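Local coordinates for CIR protein (PDB 6ZYV) that is of unknown function but belongs to the Plasmodium interspersed repeat (PIR) family of variant antigens, associated with infected red blood cells, at residues N180-A185 / N233-P238; M147-A152 / D205-Q210; Y158-S163 / V189-K194; D57-G62 / L93-I98. The protein carries 5 engineered substitutions. One frame throughout, in Å; residues are numbered along the deposited sequence.

Contact 1. Residues N180-A185 / N233-P238; sequences NCLKDA and NFPPLP
Cys181, Leu182 and Ala185, at the start of helix 181-198, receive the ring of Phe234 in the all-helical PIR ectodomain; the chain at 233-238 is an extended, proline-rich segment after helix 213-226, with neither helix nor strand. The backbones come nearest at Leu182 and Phe234, 6.2 Å from CA to CA. Cys181 comes first: its SG lies 3.6 Å from Phe234 CE1 and 65° off the ring normal, an oblique sulfur-aromatic contact. The same sulfur forms the disulfide to Cys226 of helix 213-226, a helix that also touches the Phe234 ring through Ile223, so the ring packs beside a covalent cross-link. Leu182 follows, and it is the branch CD1 that does the touching. With CG anti to the backbone nitrogen (chi1 -178°), CD1 comes over the ring off-centre, 4.2 Å from the Phe234 centroid and 30° from its normal, which meets the terms of a CH-pi contact. This methyl also reaches the Asn233 carbonyl, at 3.5 Å from Leu182 CD1 to Asn233 O, and the Pro235 ring, at 4.0 Å from Leu182 CD1 to Pro235 CD. One turn on, Ala185 points its methyl at the proline-rich segment. It meets the aromatic ring at the edge rather than over a face, with Ala185 CB 3.6 Å from Phe234 CD1.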
loop_
_atom_site.group_PDB
_atom_site.type_symbol
_atom_site.label_atom_id
_atom_site.label_comp_id
_atom_site.label_asym_id
_atom_site.label_seq_id
_atom_site.Cartn_x
_atom_site.Cartn_y
_atom_site.Cartn_z
ATOM N N ASN A 180 -0.031 -17.420 17.703
ATOM C CA ASN A 180 -1.338 -16.803 17.547
ATOM C C ASN A 180 -1.782 -16.688 16.089
ATOM O O ASN A 180 -2.774 -16.004 15.852
ATOM C CB ASN A 180 -1.336 -15.398 18.159
ATOM C CG ASN A 180 -1.409 -15.389 19.657
ATOM O OD1 ASN A 180 -1.705 -16.409 20.299
ATOM N ND2 ASN A 180 -1.152 -14.232 20.245
ATOM N N CYS A 181 -1.060 -17.292 15.112
ATOM C CA CYS A 181 -1.432 -17.133 13.713
ATOM C C CYS A 181 -2.832 -17.604 13.412
ATOM O O CYS A 181 -3.558 -16.889 12.732
ATOM C CB CYS A 181 -0.422 -17.755 12.757
ATOM S SG CYS A 181 -0.686 -17.298 11.012
ATOM N N LEU A 182 -3.225 -18.777 13.905
ATOM C CA LEU A 182 -4.565 -19.292 13.645
ATOM C C LEU A 182 -5.650 -18.400 14.248
ATOM O O LEU A 182 -6.591 -18.046 13.557
ATOM C CB LEU A 182 -4.702 -20.759 14.077
ATOM C CG LEU A 182 -6.060 -21.409 13.801
ATOM C CD1 LEU A 182 -6.402 -21.396 12.306
ATOM C CD2 LEU A 182 -6.106 -22.815 14.340
ATOM N N LYS A 183 -5.490 -17.994 15.506
ATOM C CA LYS A 183 -6.423 -17.097 16.188
ATOM C C LYS A 183 -6.539 -15.767 15.428
ATOM O O LYS A 183 -7.651 -15.311 15.188
ATOM C CB LYS A 183 -5.939 -16.836 17.631
ATOM C CG LYS A 183 -6.863 -15.941 18.453
ATOM C CD LYS A 183 -6.291 -15.613 19.861
ATOM C CE LYS A 183 -6.771 -16.536 20.970
ATOM N NZ LYS A 183 -7.178 -15.791 22.202
ATOM N N ASP A 184 -5.402 -15.187 14.996
ATOM C CA ASP A 184 -5.401 -13.932 14.250
ATOM C C ASP A 184 -6.036 -14.057 12.867
ATOM O O ASP A 184 -6.727 -13.134 12.442
ATOM C CB ASP A 184 -3.995 -13.329 14.158
ATOM C CG ASP A 184 -3.432 -12.845 15.484
ATOM O OD1 ASP A 184 -4.195 -12.818 16.487
ATOM O OD2 ASP A 184 -2.221 -12.503 15.526
ATOM N N ALA A 185 -5.811 -15.187 12.172
ATOM C CA ALA A 185 -6.386 -15.441 10.865
ATOM C C ALA A 185 -7.908 -15.564 10.972
ATOM O O ALA A 185 -8.617 -15.034 10.119
ATOM C CB ALA A 185 -5.789 -16.702 10.260
ATOM N N ASN A 233 -5.266 -25.766 10.488
ATOM C CA ASN A 233 -6.316 -25.706 9.487
ATOM C C ASN A 233 -6.860 -24.276 9.488
ATOM O O ASN A 233 -7.705 -23.939 10.297
ATOM C CB ASN A 233 -7.398 -26.704 9.858
ATOM C CG ASN A 233 -8.594 -26.758 8.949
ATOM O OD1 ASN A 233 -9.659 -27.240 9.353
ATOM N ND2 ASN A 233 -8.463 -26.297 7.701
ATOM N N PHE A 234 -6.357 -23.443 8.599
ATOM C CA PHE A 234 -6.740 -22.042 8.517
ATOM C C PHE A 234 -8.058 -21.882 7.788
ATOM O O PHE A 234 -8.333 -22.616 6.842
ATOM C CB PHE A 234 -5.625 -21.223 7.844
ATOM C CG PHE A 234 -4.409 -21.040 8.720
ATOM C CD1 PHE A 234 -4.308 -19.957 9.571
ATOM C CD2 PHE A 234 -3.358 -21.941 8.679
ATOM C CE1 PHE A 234 -3.183 -19.781 10.367
ATOM C CE2 PHE A 234 -2.225 -21.760 9.481
ATOM C CZ PHE A 234 -2.159 -20.692 10.333
ATOM N N PRO A 235 -8.909 -20.942 8.236
ATOM C CA PRO A 235 -10.175 -20.730 7.535
ATOM C C PRO A 235 -9.931 -20.100 6.155
ATOM O O PRO A 235 -8.960 -19.364 5.954
ATOM C CB PRO A 235 -10.936 -19.766 8.473
ATOM C CG PRO A 235 -9.869 -19.004 9.149
ATOM C CD PRO A 235 -8.721 -19.960 9.325
ATOM N N PRO A 236 -10.809 -20.388 5.186
ATOM C CA PRO A 236 -10.665 -19.752 3.871
ATOM C C PRO A 236 -11.146 -18.296 3.903
ATOM O O PRO A 236 -11.972 -17.921 4.735
ATOM C CB PRO A 236 -11.567 -20.598 2.975
ATOM C CG PRO A 236 -12.668 -21.076 3.907
ATOM C CD PRO A 236 -12.031 -21.221 5.273
ATOM N N LEU A 237 -10.633 -17.475 2.994
ATOM C CA LEU A 237 -11.040 -16.086 2.906
ATOM C C LEU A 237 -12.482 -16.023 2.390
ATOM O O LEU A 237 -12.794 -16.677 1.398
ATOM C CB LEU A 237 -10.121 -15.329 1.945
ATOM C CG LEU A 237 -10.333 -13.823 1.938
ATOM C CD1 LEU A 237 -9.749 -13.195 3.173
ATOM C CD2 LEU A 237 -9.757 -13.202 0.700
ATOM N N PRO A 238 -13.369 -15.268 3.078
ATOM C CA PRO A 238 -14.762 -15.127 2.617
ATOM C C PRO A 238 -14.903 -14.733 1.136
ATOM O O PRO A 238 -14.088 -13.968 0.626
ATOM C CB PRO A 238 -15.314 -14.030 3.521
ATOM C CG PRO A 238 -14.466 -14.095 4.744
ATOM C CD PRO A 238 -13.113 -14.477 4.293
#

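Contact 2. Residues M147-A152 / D205-Q210; sequences MNMNKA and DSSYKQ. Engineered in segment 147-152: Ala152 (natural residue Ser).
Met149 and Ser207 mark the closest backbone approach, 6.4 Å between CA atoms, where the C-terminal end of helix 134-149 meets the start of the short, weakly bonded helix 206-211. The joint is a helix end against an N-capped helix start: Asp205 is the N-cap, its OD2 accepting from Tyr208 N at 3.2 Å. Across the contact, Asn150, the first residue to leave helical geometry, carries the polar link. Its chi1 of -70° sets CG anti to the carbonyl carbon, and the amide extends toward the other segment. Asn150 ND2 donates to Ser207 O over 3.1 Å in a nearly straight bond (168° at the hydrogen). The acceptor lies close to the amide plane, whereas the donor stands well above the plane of the Ser207 carbonyl. ND2 also donates to Leu146 O in the preceding turn, so two backbone carbonyls, one from each helix, fix the rotation of the amide. The other end of the group is held by water: a single molecule donates to Asn150 OD1 at 2.6 Å and to Asp205 OD2 at 3.2 Å, linking the amide to the capping carboxylate. Beside this polar set, Met149 packs through the base of its side chain, with CB 3.3 Å from Ser207 OG.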
loop_
_atom_site.group_PDB
_atom_site.type_symbol
_atom_site.label_atom_id
_atom_site.label_comp_id
_atom_site.label_asym_id
_atom_site.label_seq_id
_atom_site.Cartn_x
_atom_site.Cartn_y
_atom_site.Cartn_z
ATOM N N MET A 147 -9.223 3.294 -7.687
ATOM C CA MET A 147 -9.449 3.921 -6.381
ATOM C C MET A 147 -10.706 4.765 -6.391
ATOM O O MET A 147 -11.452 4.742 -5.415
ATOM C CB MET A 147 -8.225 4.725 -5.894
ATOM C CG MET A 147 -6.943 3.892 -5.798
ATOM S SD MET A 147 -6.917 2.636 -4.506
ATOM C CE MET A 147 -7.364 1.171 -5.418
ATOM N N ASN A 148 -10.973 5.469 -7.514
ATOM C CA ASN A 148 -12.165 6.283 -7.694
ATOM C C ASN A 148 -13.412 5.443 -7.852
ATOM O O ASN A 148 -14.443 5.804 -7.315
ATOM C CB ASN A 148 -12.003 7.238 -8.881
ATOM C CG ASN A 148 -11.291 8.498 -8.484
ATOM O OD1 ASN A 148 -11.935 9.474 -8.067
ATOM N ND2 ASN A 148 -9.959 8.488 -8.559
ATOM N N MET A 149 -13.322 4.316 -8.561
ATOM C CA MET A 149 -14.462 3.408 -8.745
ATOM C C MET A 149 -14.908 2.771 -7.419
ATOM O O MET A 149 -16.078 2.435 -7.254
ATOM C CB MET A 149 -14.112 2.290 -9.739
ATOM C CG MET A 149 -14.002 2.727 -11.209
ATOM S SD MET A 149 -15.308 3.799 -11.835
ATOM C CE MET A 149 -14.709 4.103 -13.561
ATOM N N ASN A 150 -13.978 2.604 -6.479
ATOM C CA ASN A 150 -14.226 1.998 -5.179
ATOM C C ASN A 150 -14.109 3.040 -4.049
ATOM O O ASN A 150 -13.953 2.626 -2.910
ATOM C CB ASN A 150 -13.139 0.916 -4.929
ATOM C CG ASN A 150 -13.245 -0.324 -5.799
ATOM O OD1 ASN A 150 -14.184 -1.109 -5.682
ATOM N ND2 ASN A 150 -12.274 -0.541 -6.665
ATOM N N LYS A 151 -14.128 4.373 -4.346
ATOM C CA LYS A 151 -13.856 5.431 -3.363
ATOM C C LYS A 151 -14.638 5.287 -2.058
ATOM O O LYS A 151 -14.047 5.491 -0.997
ATOM C CB LYS A 151 -14.000 6.841 -3.947
ATOM C CG LYS A 151 -15.370 7.213 -4.485
ATOM C CD LYS A 151 -15.374 8.678 -4.907
ATOM C CE LYS A 151 -16.525 9.024 -5.807
ATOM N NZ LYS A 151 -16.222 8.690 -7.225
ATOM N N ALA A 152 -15.916 4.872 -2.121
ATOM C CA ALA A 152 -16.714 4.667 -0.916
ATOM C C ALA A 152 -16.179 3.569 0.030
ATOM O O ALA A 152 -16.322 3.722 1.236
ATOM C CB ALA A 152 -18.163 4.385 -1.278
ATOM N N ASP A 205 -18.342 -7.513 -8.493
ATOM C CA ASP A 205 -18.232 -6.237 -9.182
ATOM C C ASP A 205 -16.825 -6.134 -9.823
ATOM O O ASP A 205 -15.858 -6.492 -9.182
ATOM C CB ASP A 205 -18.501 -5.109 -8.164
ATOM C CG ASP A 205 -18.105 -3.715 -8.598
ATOM O OD1 ASP A 205 -18.591 -3.262 -9.649
ATOM O OD2 ASP A 205 -17.301 -3.074 -7.878
ATOM N N SER A 206 -16.735 -5.693 -11.092
ATOM C CA SER A 206 -15.504 -5.564 -11.862
ATOM C C SER A 206 -14.413 -4.838 -11.114
ATOM O O SER A 206 -13.273 -5.306 -11.116
ATOM C CB SER A 206 -15.744 -4.832 -13.182
ATOM O OG SER A 206 -16.641 -5.505 -14.048
ATOM N N SER A 207 -14.759 -3.686 -10.491
ATOM C CA SER A 207 -13.826 -2.835 -9.757
ATOM C C SER A 207 -13.363 -3.473 -8.490
ATOM O O SER A 207 -12.203 -3.275 -8.106
ATOM C CB SER A 207 -14.489 -1.506 -9.406
ATOM O OG SER A 207 -14.803 -0.838 -10.611
ATOM N N TYR A 208 -14.276 -4.164 -7.784
ATOM C CA TYR A 208 -13.881 -4.798 -6.545
ATOM C C TYR A 208 -12.909 -5.955 -6.841
ATOM O O TYR A 208 -11.902 -6.081 -6.157
ATOM C CB TYR A 208 -15.072 -5.253 -5.717
ATOM C CG TYR A 208 -14.616 -5.703 -4.348
ATOM C CD1 TYR A 208 -14.243 -4.776 -3.378
ATOM C CD2 TYR A 208 -14.455 -7.056 -4.056
ATOM C CE1 TYR A 208 -13.733 -5.179 -2.150
ATOM C CE2 TYR A 208 -13.966 -7.472 -2.823
ATOM C CZ TYR A 208 -13.605 -6.526 -1.874
ATOM O OH TYR A 208 -13.093 -6.892 -0.658
ATOM N N LYS A 209 -13.153 -6.718 -7.944
ATOM C CA LYS A 209 -12.327 -7.856 -8.387
ATOM C C LYS A 209 -10.870 -7.481 -8.639
ATOM O O LYS A 209 -9.980 -8.343 -8.541
ATOM C CB LYS A 209 -12.916 -8.550 -9.649
ATOM C CG LYS A 209 -14.160 -9.470 -9.460
ATOM C CD LYS A 209 -15.144 -9.323 -10.697
ATOM C CE LYS A 209 -15.407 -10.495 -11.634
ATOM N NZ LYS A 209 -16.368 -10.159 -12.739
ATOM N N GLN A 210 -10.610 -6.205 -8.979
ATOM C CA GLN A 210 -9.256 -5.745 -9.236
ATOM C C GLN A 210 -8.519 -5.294 -7.987
ATOM O O GLN A 210 -7.292 -5.201 -8.034
ATOM C CB GLN A 210 -9.221 -4.657 -10.303
ATOM C CG GLN A 210 -9.552 -5.152 -11.693
ATOM C CD GLN A 210 -8.857 -4.330 -12.756
ATOM O OE1 GLN A 210 -9.501 -3.664 -13.567
ATOM N NE2 GLN A 210 -7.522 -4.352 -12.775
HETATM O O HOH W 1 -16.758 -1.313 -5.294
#

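Contact 3. Residues Y158-S163 / V189-K194; sequences YDIFKS and VDEYQK
Ile160 and Glu191 lie alongside one another across two antiparallel helices, each pointing back toward the other's helix, whereas Ile160 stands roughly perpendicular to Tyr192. The isoleucine thus uses its two branches on two different neighbours. Its CD1 lies along the aliphatic part of the glutamate, 3.8 Å from Glu191 CG; its CG2, which is anti to the backbone nitrogen, approaches the tyrosine ring obliquely, 3.9 Å from Tyr192 CD1. The axes of segments 158-163 and 189-194 run 10.4 Å apart at 176°, and the CA atoms of Ile160 and Tyr192 are only 6.4 Å apart.

Glu191 stretches straight across this gap, CG anti to the backbone nitrogen (chi1 -174°) and the chain extended beyond it. That reach delivers the carboxylate to Ser163: Glu191 OE1 accepts from Ser163 OG at 2.9 Å through its syn lone pair. Leu215 of helix 213-226 touches both Ile160 and Tyr192, placing this layer in a bundle of at least three helices. The Tyr192 hydroxyl is hydrogen-bonded to the hydroxyl of Tyr208.

The contact therefore divides into an apolar side, where Ile160 meets a ring, and a polar side at Ser163. Glu191 serves both, its methylenes packing on the isoleucine and its carboxylate gripped by the serine. The donated bond would favour the charged carboxylate, while the nearby Asp159 carboxylate, not in contact, may partly offset this.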
loop_
_atom_site.group_PDB
_atom_site.type_symbol
_atom_site.label_atom_id
_atom_site.label_comp_id
_atom_site.label_asym_id
_atom_site.label_seq_id
_atom_site.Cartn_x
_atom_site.Cartn_y
_atom_site.Cartn_z
ATOM N N TYR A 158 -8.688 -0.464 3.259
ATOM C CA TYR A 158 -7.327 -0.218 3.739
ATOM C C TYR A 158 -7.156 -0.676 5.188
ATOM O O TYR A 158 -6.114 -1.204 5.532
ATOM C CB TYR A 158 -6.967 1.284 3.614
ATOM C CG TYR A 158 -5.499 1.530 3.876
ATOM C CD1 TYR A 158 -4.546 1.247 2.909
ATOM C CD2 TYR A 158 -5.053 1.931 5.125
ATOM C CE1 TYR A 158 -3.183 1.426 3.151
ATOM C CE2 TYR A 158 -3.685 2.084 5.389
ATOM C CZ TYR A 158 -2.751 1.845 4.391
ATOM O OH TYR A 158 -1.398 1.995 4.629
ATOM N N ASP A 159 -8.175 -0.497 6.036
ATOM C CA ASP A 159 -8.144 -0.995 7.416
ATOM C C ASP A 159 -8.016 -2.533 7.448
ATOM O O ASP A 159 -7.290 -3.066 8.280
ATOM C CB ASP A 159 -9.382 -0.541 8.188
ATOM C CG ASP A 159 -9.290 0.921 8.608
ATOM O OD1 ASP A 159 -8.157 1.410 8.833
ATOM O OD2 ASP A 159 -10.352 1.585 8.705
ATOM N N ILE A 160 -8.684 -3.237 6.523
ATOM C CA ILE A 160 -8.554 -4.690 6.402
ATOM C C ILE A 160 -7.107 -5.041 5.982
ATOM O O ILE A 160 -6.504 -5.950 6.543
ATOM C CB ILE A 160 -9.588 -5.250 5.400
ATOM C CG1 ILE A 160 -11.031 -4.853 5.811
ATOM C CG2 ILE A 160 -9.437 -6.762 5.245
ATOM C CD1 ILE A 160 -11.459 -5.381 7.159
ATOM N N PHE A 161 -6.554 -4.297 5.016
ATOM C CA PHE A 161 -5.184 -4.486 4.557
ATOM C C PHE A 161 -4.186 -4.287 5.713
ATOM O O PHE A 161 -3.199 -5.015 5.834
ATOM C CB PHE A 161 -4.890 -3.501 3.408
ATOM C CG PHE A 161 -3.458 -3.497 2.952
ATOM C CD1 PHE A 161 -2.903 -4.612 2.364
ATOM C CD2 PHE A 161 -2.661 -2.388 3.137
ATOM C CE1 PHE A 161 -1.587 -4.611 1.941
ATOM C CE2 PHE A 161 -1.341 -2.390 2.704
ATOM C CZ PHE A 161 -0.813 -3.503 2.115
ATOM N N LYS A 162 -4.458 -3.288 6.560
ATOM C CA LYS A 162 -3.654 -2.977 7.736
ATOM C C LYS A 162 -3.676 -4.149 8.724
ATOM O O LYS A 162 -2.634 -4.499 9.259
ATOM C CB LYS A 162 -4.185 -1.708 8.419
ATOM C CG LYS A 162 -3.391 -0.450 8.089
ATOM C CD LYS A 162 -3.416 0.588 9.230
ATOM C CE LYS A 162 -4.803 1.117 9.552
ATOM N NZ LYS A 162 -4.751 2.337 10.421
ATOM N N SER A 163 -4.849 -4.769 8.939
ATOM C CA SER A 163 -4.996 -5.942 9.804
ATOM C C SER A 163 -4.197 -7.123 9.258
ATOM O O SER A 163 -3.609 -7.878 10.034
ATOM C CB SER A 163 -6.457 -6.338 9.939
ATOM O OG SER A 163 -7.137 -5.385 10.734
ATOM N N VAL A 189 -10.540 -13.088 9.033
ATOM C CA VAL A 189 -11.603 -13.502 8.129
ATOM C C VAL A 189 -12.978 -13.013 8.633
ATOM O O VAL A 189 -13.813 -12.604 7.817
ATOM C CB VAL A 189 -11.583 -15.013 7.759
ATOM C CG1 VAL A 189 -10.250 -15.419 7.158
ATOM C CG2 VAL A 189 -12.000 -15.922 8.893
ATOM N N ASP A 190 -13.188 -12.981 9.963
ATOM C CA ASP A 190 -14.444 -12.468 10.525
ATOM C C ASP A 190 -14.544 -10.950 10.291
ATOM O O ASP A 190 -15.604 -10.455 9.952
ATOM C CB ASP A 190 -14.532 -12.766 12.031
ATOM C CG ASP A 190 -14.771 -14.232 12.380
ATOM O OD1 ASP A 190 -15.055 -15.029 11.459
ATOM O OD2 ASP A 190 -14.673 -14.581 13.574
ATOM N N GLU A 191 -13.435 -10.228 10.459
ATOM C CA GLU A 191 -13.366 -8.785 10.247
ATOM C C GLU A 191 -13.620 -8.450 8.763
ATOM O O GLU A 191 -14.327 -7.496 8.452
ATOM C CB GLU A 191 -11.991 -8.262 10.684
ATOM C CG GLU A 191 -11.880 -6.750 10.635
ATOM C CD GLU A 191 -10.480 -6.181 10.828
ATOM O OE1 GLU A 191 -9.530 -6.980 10.997
ATOM O OE2 GLU A 191 -10.331 -4.935 10.801
ATOM N N TYR A 192 -13.070 -9.261 7.863
ATOM C CA TYR A 192 -13.267 -9.085 6.438
ATOM C C TYR A 192 -14.735 -9.424 6.029
ATOM O O TYR A 192 -15.339 -8.684 5.244
ATOM C CB TYR A 192 -12.260 -9.936 5.675
ATOM C CG TYR A 192 -12.466 -9.854 4.185
ATOM C CD1 TYR A 192 -12.315 -8.650 3.507
ATOM C CD2 TYR A 192 -12.861 -10.969 3.457
ATOM C CE1 TYR A 192 -12.531 -8.563 2.142
ATOM C CE2 TYR A 192 -13.052 -10.900 2.086
ATOM C CZ TYR A 192 -12.885 -9.693 1.430
ATOM O OH TYR A 192 -13.157 -9.611 0.086
ATOM N N GLN A 193 -15.323 -10.489 6.608
ATOM C CA GLN A 193 -16.716 -10.853 6.343
ATOM C C GLN A 193 -17.642 -9.710 6.784
ATOM O O GLN A 193 -18.562 -9.363 6.059
ATOM C CB GLN A 193 -17.098 -12.151 7.085
ATOM C CG GLN A 193 -18.545 -12.610 6.841
ATOM C CD GLN A 193 -18.771 -13.009 5.403
ATOM O OE1 GLN A 193 -18.392 -14.100 4.972
ATOM N NE2 GLN A 193 -19.393 -12.131 4.617
ATOM N N LYS A 194 -17.342 -9.078 7.930
ATOM C CA LYS A 194 -18.087 -7.941 8.440
ATOM C C LYS A 194 -17.926 -6.739 7.500
ATOM O O LYS A 194 -18.890 -6.016 7.281
ATOM C CB LYS A 194 -17.662 -7.593 9.869
ATOM C CG LYS A 194 -18.515 -6.502 10.496
ATOM C CD LYS A 194 -18.350 -6.421 12.021
ATOM C CE LYS A 194 -19.154 -5.291 12.631
ATOM N NZ LYS A 194 -18.523 -3.975 12.365
#

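Contact 4. Residues D57-G62 / L93-I98; sequences DKISAG and LWLSYI
Trp94 turns the rim of its indole toward helix 55-71: the carbonyl oxygen Ile59 O lies at the ring edge, near its plane, 4.3 Å from Trp94 CZ3. One face of the indole carries Ile98 from its own helix, whose CG1 stands 3.5 Å above the plane, displaced from the ring centre to its border. At the far end of the six-membered ring, Gly62 C is 4.2 Å from Trp94 CH2 in an oblique approach, and the bare glycine backbone lets the ring come up to the helix surface. With CG anti to the backbone nitrogen (chi1 173°), the indole is carried from its helix toward the partner.

Beside the ring, Ile59 supplies the aliphatic part of the contact. Its CG2 meets Leu95 CD1 at 3.7 Å, with the leucine side chain roughly perpendicular to it, and the whole branched side chain gathers round the single methyl Ile98 CG2. Ile59 runs antiparallel alongside Ile98, its CD1 3.7 Å from Ile98 CG2. The short axes are 11.4 Å apart and antiparallel at 164°, so side-chain branches bridge the gap.

All five touching residues are buried in the helical core. Helix 8-20 packs on Trp94 through Ile15 and Ile18 and takes its indole N-H at Asp19 OD1; helix 110-118 adds Phe113 against Ile59 and Leu110 against Leu95, while helix 154-174 brings Tyr158 against Trp94.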
loop_
_atom_site.group_PDB
_atom_site.type_symbol
_atom_site.label_atom_id
_atom_site.label_comp_id
_atom_site.label_asym_id
_atom_site.label_seq_id
_atom_site.Cartn_x
_atom_site.Cartn_y
_atom_site.Cartn_z
ATOM N N ASP A 57 4.899 17.996 -0.467
ATOM C CA ASP A 57 6.282 17.648 -0.799
ATOM C C ASP A 57 6.675 16.373 -0.060
ATOM O O ASP A 57 7.304 15.505 -0.641
ATOM C CB ASP A 57 7.258 18.779 -0.394
ATOM C CG ASP A 57 7.282 19.988 -1.312
ATOM O OD1 ASP A 57 6.440 20.052 -2.237
ATOM O OD2 ASP A 57 8.143 20.889 -1.094
ATOM N N LYS A 58 6.311 16.261 1.220
ATOM C CA LYS A 58 6.627 15.095 2.044
ATOM C C LYS A 58 5.890 13.846 1.553
ATOM O O LYS A 58 6.481 12.767 1.522
ATOM C CB LYS A 58 6.286 15.374 3.519
ATOM C CG LYS A 58 7.125 16.480 4.146
ATOM C CD LYS A 58 6.621 16.849 5.547
ATOM C CE LYS A 58 7.281 18.102 6.059
ATOM N NZ LYS A 58 6.320 18.994 6.774
ATOM N N ILE A 59 4.599 13.995 1.174
ATOM C CA ILE A 59 3.790 12.883 0.659
ATOM C C ILE A 59 4.361 12.422 -0.671
ATOM O O ILE A 59 4.502 11.227 -0.896
ATOM C CB ILE A 59 2.290 13.278 0.519
ATOM C CG1 ILE A 59 1.665 13.529 1.890
ATOM C CG2 ILE A 59 1.507 12.193 -0.218
ATOM C CD1 ILE A 59 0.351 14.329 1.833
ATOM N N SER A 60 4.718 13.377 -1.542
ATOM C CA SER A 60 5.289 13.087 -2.839
ATOM C C SER A 60 6.608 12.315 -2.690
ATOM O O SER A 60 6.786 11.283 -3.341
ATOM C CB SER A 60 5.510 14.389 -3.606
ATOM O OG SER A 60 6.219 14.196 -4.817
ATOM N N ALA A 61 7.505 12.786 -1.799
ATOM C CA ALA A 61 8.791 12.145 -1.558
ATOM C C ALA A 61 8.616 10.761 -0.919
ATOM O O ALA A 61 9.344 9.841 -1.259
ATOM C CB ALA A 61 9.649 13.036 -0.678
ATOM N N GLY A 62 7.639 10.633 -0.020
ATOM C CA GLY A 62 7.311 9.374 0.650
ATOM C C GLY A 62 6.757 8.330 -0.297
ATOM O O GLY A 62 7.053 7.144 -0.168
ATOM N N LEU A 93 -2.735 2.649 -3.349
ATOM C CA LEU A 93 -3.684 2.353 -2.278
ATOM C C LEU A 93 -3.255 3.145 -1.039
ATOM O O LEU A 93 -4.094 3.768 -0.397
ATOM C CB LEU A 93 -3.708 0.836 -1.965
ATOM C CG LEU A 93 -4.600 0.414 -0.798
ATOM C CD1 LEU A 93 -6.080 0.779 -1.088
ATOM C CD2 LEU A 93 -4.422 -1.104 -0.479
ATOM N N TRP A 94 -1.938 3.165 -0.728
ATOM C CA TRP A 94 -1.413 3.926 0.402
ATOM C C TRP A 94 -1.657 5.415 0.165
ATOM O O TRP A 94 -2.084 6.122 1.081
ATOM C CB TRP A 94 0.093 3.652 0.598
ATOM C CG TRP A 94 0.737 4.538 1.632
ATOM C CD1 TRP A 94 0.677 4.395 2.992
ATOM C CD2 TRP A 94 1.479 5.755 1.384
ATOM N NE1 TRP A 94 1.386 5.410 3.595
ATOM C CE2 TRP A 94 1.893 6.252 2.627
ATOM C CE3 TRP A 94 1.892 6.437 0.220
ATOM C CZ2 TRP A 94 2.682 7.422 2.741
ATOM C CZ3 TRP A 94 2.637 7.602 0.340
ATOM C CH2 TRP A 94 3.020 8.087 1.589
ATOM N N LEU A 95 -1.407 5.892 -1.066
ATOM C CA LEU A 95 -1.603 7.279 -1.428
ATOM C C LEU A 95 -3.067 7.694 -1.244
ATOM O O LEU A 95 -3.326 8.778 -0.718
ATOM C CB LEU A 95 -1.100 7.529 -2.857
ATOM C CG LEU A 95 -1.133 8.990 -3.324
ATOM C CD1 LEU A 95 -0.344 9.897 -2.388
ATOM C CD2 LEU A 95 -0.647 9.107 -4.777
ATOM N N SER A 96 -4.021 6.811 -1.609
ATOM C CA SER A 96 -5.459 7.060 -1.434
ATOM C C SER A 96 -5.797 7.198 0.034
ATOM O O SER A 96 -6.564 8.078 0.406
ATOM C CB SER A 96 -6.280 5.927 -2.035
ATOM O OG SER A 96 -5.940 5.814 -3.400
ATOM N N TYR A 97 -5.216 6.339 0.874
ATOM C CA TYR A 97 -5.395 6.383 2.314
ATOM C C TYR A 97 -4.895 7.743 2.858
ATOM O O TYR A 97 -5.604 8.374 3.629
ATOM C CB TYR A 97 -4.709 5.167 2.988
ATOM C CG TYR A 97 -4.199 5.441 4.382
ATOM C CD1 TYR A 97 -5.065 5.481 5.463
ATOM C CD2 TYR A 97 -2.854 5.718 4.611
ATOM C CE1 TYR A 97 -4.609 5.777 6.740
ATOM C CE2 TYR A 97 -2.390 6.055 5.874
ATOM C CZ TYR A 97 -3.266 6.069 6.945
ATOM O OH TYR A 97 -2.810 6.380 8.214
ATOM N N ILE A 98 -3.689 8.182 2.463
ATOM C CA ILE A 98 -3.108 9.451 2.913
ATOM C C ILE A 98 -3.977 10.637 2.505
ATOM O O ILE A 98 -4.293 11.483 3.342
ATOM C CB ILE A 98 -1.658 9.610 2.362
ATOM C CG1 ILE A 98 -0.735 8.552 2.975
ATOM C CG2 ILE A 98 -1.108 11.059 2.568
ATOM C CD1 ILE A 98 -0.579 8.654 4.459
#

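How the contacts relate
From the N terminus, contact 4 closes first, pairing helices 55-71 and 81-101 before any other contact opens. Contact 2 then opens at the end of helix 134-149, and contact 3 lies wholly between its two segments, joining helices 154-174 and 181-198. Contact 1 crosses both: it opens on helix 181-198 after contacts 2 and 3 have begun and closes last, in the proline-rich segment after helix 213-226. Contacts 1 and 3 share helix 181-198, where Pro238 packs on Tyr192 and Gln193. A Tyr208-Tyr192 hydroxyl pair joins contacts 2 and 3. Contact 4 reaches contact 3 through the stacked rings of Tyr97 and Tyr158, and contact 2 through Met147.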